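Local coordinates for methanol--corrinoid protein co-methyltransferase (Methanosarcina barkeri, PDB 2I2X), which transfers the methyl group of methanol to the cob(I)amide cofactor carried by its partner MtaC in methanogenesis, at residues A243-A248 with N395-C400. Numbering follows the deposited sequence.
Sequences AVIARA and NAAIEC
The sulfur of C400 is the main bump of this interface, set into a hollow on helix 240-259 bordered by V244, I245 and A248. Its SG lies 3.8 Å from V244 CG2 and settles against the backbone, 3.8 Å from V244 O. Beside it, C400 CB meets A248 CB at 3.5 Å, which places the thiol between neighbouring turns of the facing helix. The first torsion explains the reach: with SG anti to the backbone N of C400 (chi1 171°), the side chain extends across the gap. A248 is the returning bump, its methyl projecting toward helix 389-409 and lying against both C400 CB and the backbone at A397, where the CA atoms of A248 and A397 are 5.5 Å apart. A396 adds a smaller bump, its CB 3.6 Å from A248 O, and the gamma methyl CG2 of I245 sits 4.2 Å from A397 CB. The alanines A248, A396 and A397 and the small C400 let the segment axes approach to 8.4 Å, roughly antiparallel at 142°. In this protein of TIM barrel and helix bundle, helix 240-259 here packs on the helical C-terminal region, away from the zinc and corrinoid sites. M369 touches V244 and A248, and helices 372-383 and 416-430 flank the pair. Methyls, a thiol and backbone meet without hydrogen bond or salt bridge between the segments, so the fit rests on complementary shape and burial.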
ATOM      1  N   ALA A 243      15.689 -18.672 -13.042  1.00  5.89           N
ATOM      2  CA  ALA A 243      14.810 -18.467 -11.903  1.00  6.36           C
ATOM      3  C   ALA A 243      13.622 -19.458 -11.906  1.00  6.50           C
ATOM      4  O   ALA A 243      13.274 -20.043 -10.881  1.00  6.18           O
ATOM      5  CB  ALA A 243      14.310 -17.012 -11.890  1.00  7.18           C
ATOM      6  N   VAL A 244      12.999 -19.636 -13.060  1.00  6.39           N
ATOM      7  CA  VAL A 244      11.869 -20.536 -13.145  1.00  7.31           C
ATOM      8  C   VAL A 244      12.294 -21.998 -12.888  1.00  8.29           C
ATOM      9  O   VAL A 244      11.553 -22.754 -12.246  1.00  7.97           O
ATOM     10  CB  VAL A 244      11.064 -20.363 -14.477  1.00  7.16           C
ATOM     11  CG1 VAL A 244      11.882 -20.757 -15.710  1.00  7.67           C
ATOM     12  CG2 VAL A 244       9.794 -21.137 -14.425  1.00  6.50           C
ATOM     13  N   ILE A 245      13.493 -22.385 -13.357  1.00  8.94           N
ATOM     14  CA  ILE A 245      14.002 -23.721 -13.063  1.00  8.66           C
ATOM     15  C   ILE A 245      14.117 -23.896 -11.551  1.00  8.81           C
ATOM     16  O   ILE A 245      13.584 -24.869 -10.992  1.00  9.64           O
ATOM     17  CB  ILE A 245      15.321 -23.999 -13.766  1.00  9.15           C
ATOM     18  CG1 ILE A 245      15.109 -24.045 -15.282  1.00  9.31           C
ATOM     19  CG2 ILE A 245      15.905 -25.346 -13.310  1.00  9.27           C
ATOM     20  CD1 ILE A 245      16.392 -24.034 -16.055  1.00  9.43           C
ATOM     21  N   ALA A 246      14.778 -22.949 -10.882  1.00  8.33           N
ATOM     22  CA  ALA A 246      14.850 -22.977  -9.413  1.00  7.89           C
ATOM     23  C   ALA A 246      13.457 -23.151  -8.813  1.00  7.60           C
ATOM     24  O   ALA A 246      13.295 -23.934  -7.885  1.00  8.10           O
ATOM     25  CB  ALA A 246      15.551 -21.738  -8.842  1.00  7.32           C
ATOM     26  N   ARG A 247      12.454 -22.479  -9.381  1.00  6.78           N
ATOM     27  CA  ARG A 247      11.077 -22.623  -8.902  1.00  6.88           C
ATOM     28  C   ARG A 247      10.500 -24.019  -9.058  1.00  7.20           C
ATOM     29  O   ARG A 247       9.840 -24.535  -8.145  1.00  8.11           O
ATOM     30  CB  ARG A 247      10.137 -21.633  -9.582  1.00  6.28           C
ATOM     31  CG  ARG A 247       8.730 -21.686  -9.024  1.00  6.27           C
ATOM     32  CD  ARG A 247       8.646 -21.080  -7.633  1.00  7.13           C
ATOM     33  NE  ARG A 247       8.966 -19.645  -7.653  1.00 11.00           N
ATOM     34  CZ  ARG A 247       9.190 -18.902  -6.570  1.00  9.75           C
ATOM     35  NH1 ARG A 247       9.102 -19.452  -5.358  1.00  8.17           N
ATOM     36  NH2 ARG A 247       9.502 -17.610  -6.705  1.00  7.37           N
ATOM     37  N   ALA A 248      10.724 -24.610 -10.218  1.00  7.19           N
ATOM     38  CA  ALA A 248      10.246 -25.945 -10.496  1.00  8.41           C
ATOM     39  C   ALA A 248      10.798 -26.969  -9.493  1.00  9.08           C
ATOM     40  O   ALA A 248      10.059 -27.793  -8.977  1.00  9.96           O
ATOM     41  CB  ALA A 248      10.596 -26.328 -11.928  1.00  8.37           C
ATOM     42  N   ASN A 395      13.007 -34.441 -12.616  1.00 10.43           N
ATOM     43  CA  ASN A 395      11.901 -34.509 -13.572  1.00 11.34           C
ATOM     44  C   ASN A 395      11.239 -33.118 -13.700  1.00 12.10           C
ATOM     45  O   ASN A 395      10.959 -32.648 -14.804  1.00 12.84           O
ATOM     46  CB  ASN A 395      10.851 -35.554 -13.150  1.00 11.58           C
ATOM     47  CG  ASN A 395      11.372 -37.026 -13.231  1.00 11.22           C
ATOM     48  OD1 ASN A 395      12.430 -37.309 -13.801  1.00  9.85           O
ATOM     49  ND2 ASN A 395      10.604 -37.946 -12.659  1.00  6.40           N
ATOM     50  N   ALA A 396      11.049 -32.453 -12.567  1.00 11.62           N
ATOM     51  CA  ALA A 396      10.345 -31.193 -12.523  1.00 11.68           C
ATOM     52  C   ALA A 396      11.153 -30.155 -13.274  1.00 11.89           C
ATOM     53  O   ALA A 396      10.614 -29.411 -14.101  1.00 13.92           O
ATOM     54  CB  ALA A 396      10.083 -30.758 -11.064  1.00 10.81           C
ATOM     55  N   ALA A 397      12.445 -30.118 -13.004  1.00 11.16           N
ATOM     56  CA  ALA A 397      13.361 -29.203 -13.661  1.00 10.62           C
ATOM     57  C   ALA A 397      13.359 -29.384 -15.178  1.00 10.50           C
ATOM     58  O   ALA A 397      13.364 -28.400 -15.923  1.00 10.97           O
ATOM     59  CB  ALA A 397      14.780 -29.416 -13.095  1.00 10.48           C
ATOM     60  N   ILE A 398      13.339 -30.639 -15.639  1.00 10.00           N
ATOM     61  CA  ILE A 398      13.384 -30.922 -17.086  1.00  9.10           C
ATOM     62  C   ILE A 398      12.032 -30.653 -17.729  1.00  9.06           C
ATOM     63  O   ILE A 398      11.963 -30.164 -18.859  1.00  7.88           O
ATOM     64  CB  ILE A 398      13.885 -32.370 -17.401  1.00  8.81           C
ATOM     65  CG1 ILE A 398      15.394 -32.475 -17.115  1.00  8.21           C
ATOM     66  CG2 ILE A 398      13.591 -32.750 -18.869  1.00  6.57           C
ATOM     67  CD1 ILE A 398      15.921 -33.934 -17.029  1.00  6.25           C
ATOM     68  N   GLU A 399      10.967 -31.000 -17.005  1.00  9.29           N
ATOM     69  CA  GLU A 399       9.615 -30.730 -17.454  1.00 10.27           C
ATOM     70  C   GLU A 399       9.399 -29.218 -17.580  1.00 10.44           C
ATOM     71  O   GLU A 399       8.731 -28.741 -18.508  1.00 10.05           O
ATOM     72  CB  GLU A 399       8.598 -31.312 -16.479  1.00 10.40           C
ATOM     73  CG  GLU A 399       7.189 -31.372 -17.036  1.00 12.50           C
ATOM     74  CD  GLU A 399       6.983 -32.479 -18.054  1.00 15.77           C
ATOM     75  OE1 GLU A 399       7.737 -33.490 -18.033  1.00 17.09           O
ATOM     76  OE2 GLU A 399       6.047 -32.337 -18.874  1.00 17.80           O
ATOM     77  N   CYS A 400       9.975 -28.480 -16.640  1.00 10.27           N
ATOM     78  CA  CYS A 400       9.916 -27.035 -16.678  1.00 11.04           C
ATOM     79  C   CYS A 400      10.533 -26.519 -17.983  1.00 10.73           C
ATOM     80  O   CYS A 400       9.914 -25.702 -18.688  1.00 11.18           O
ATOM     81  CB  CYS A 400      10.615 -26.433 -15.439  1.00 11.42           C
ATOM     82  SG  CYS A 400      10.835 -24.615 -15.482  1.00 10.55           S
TER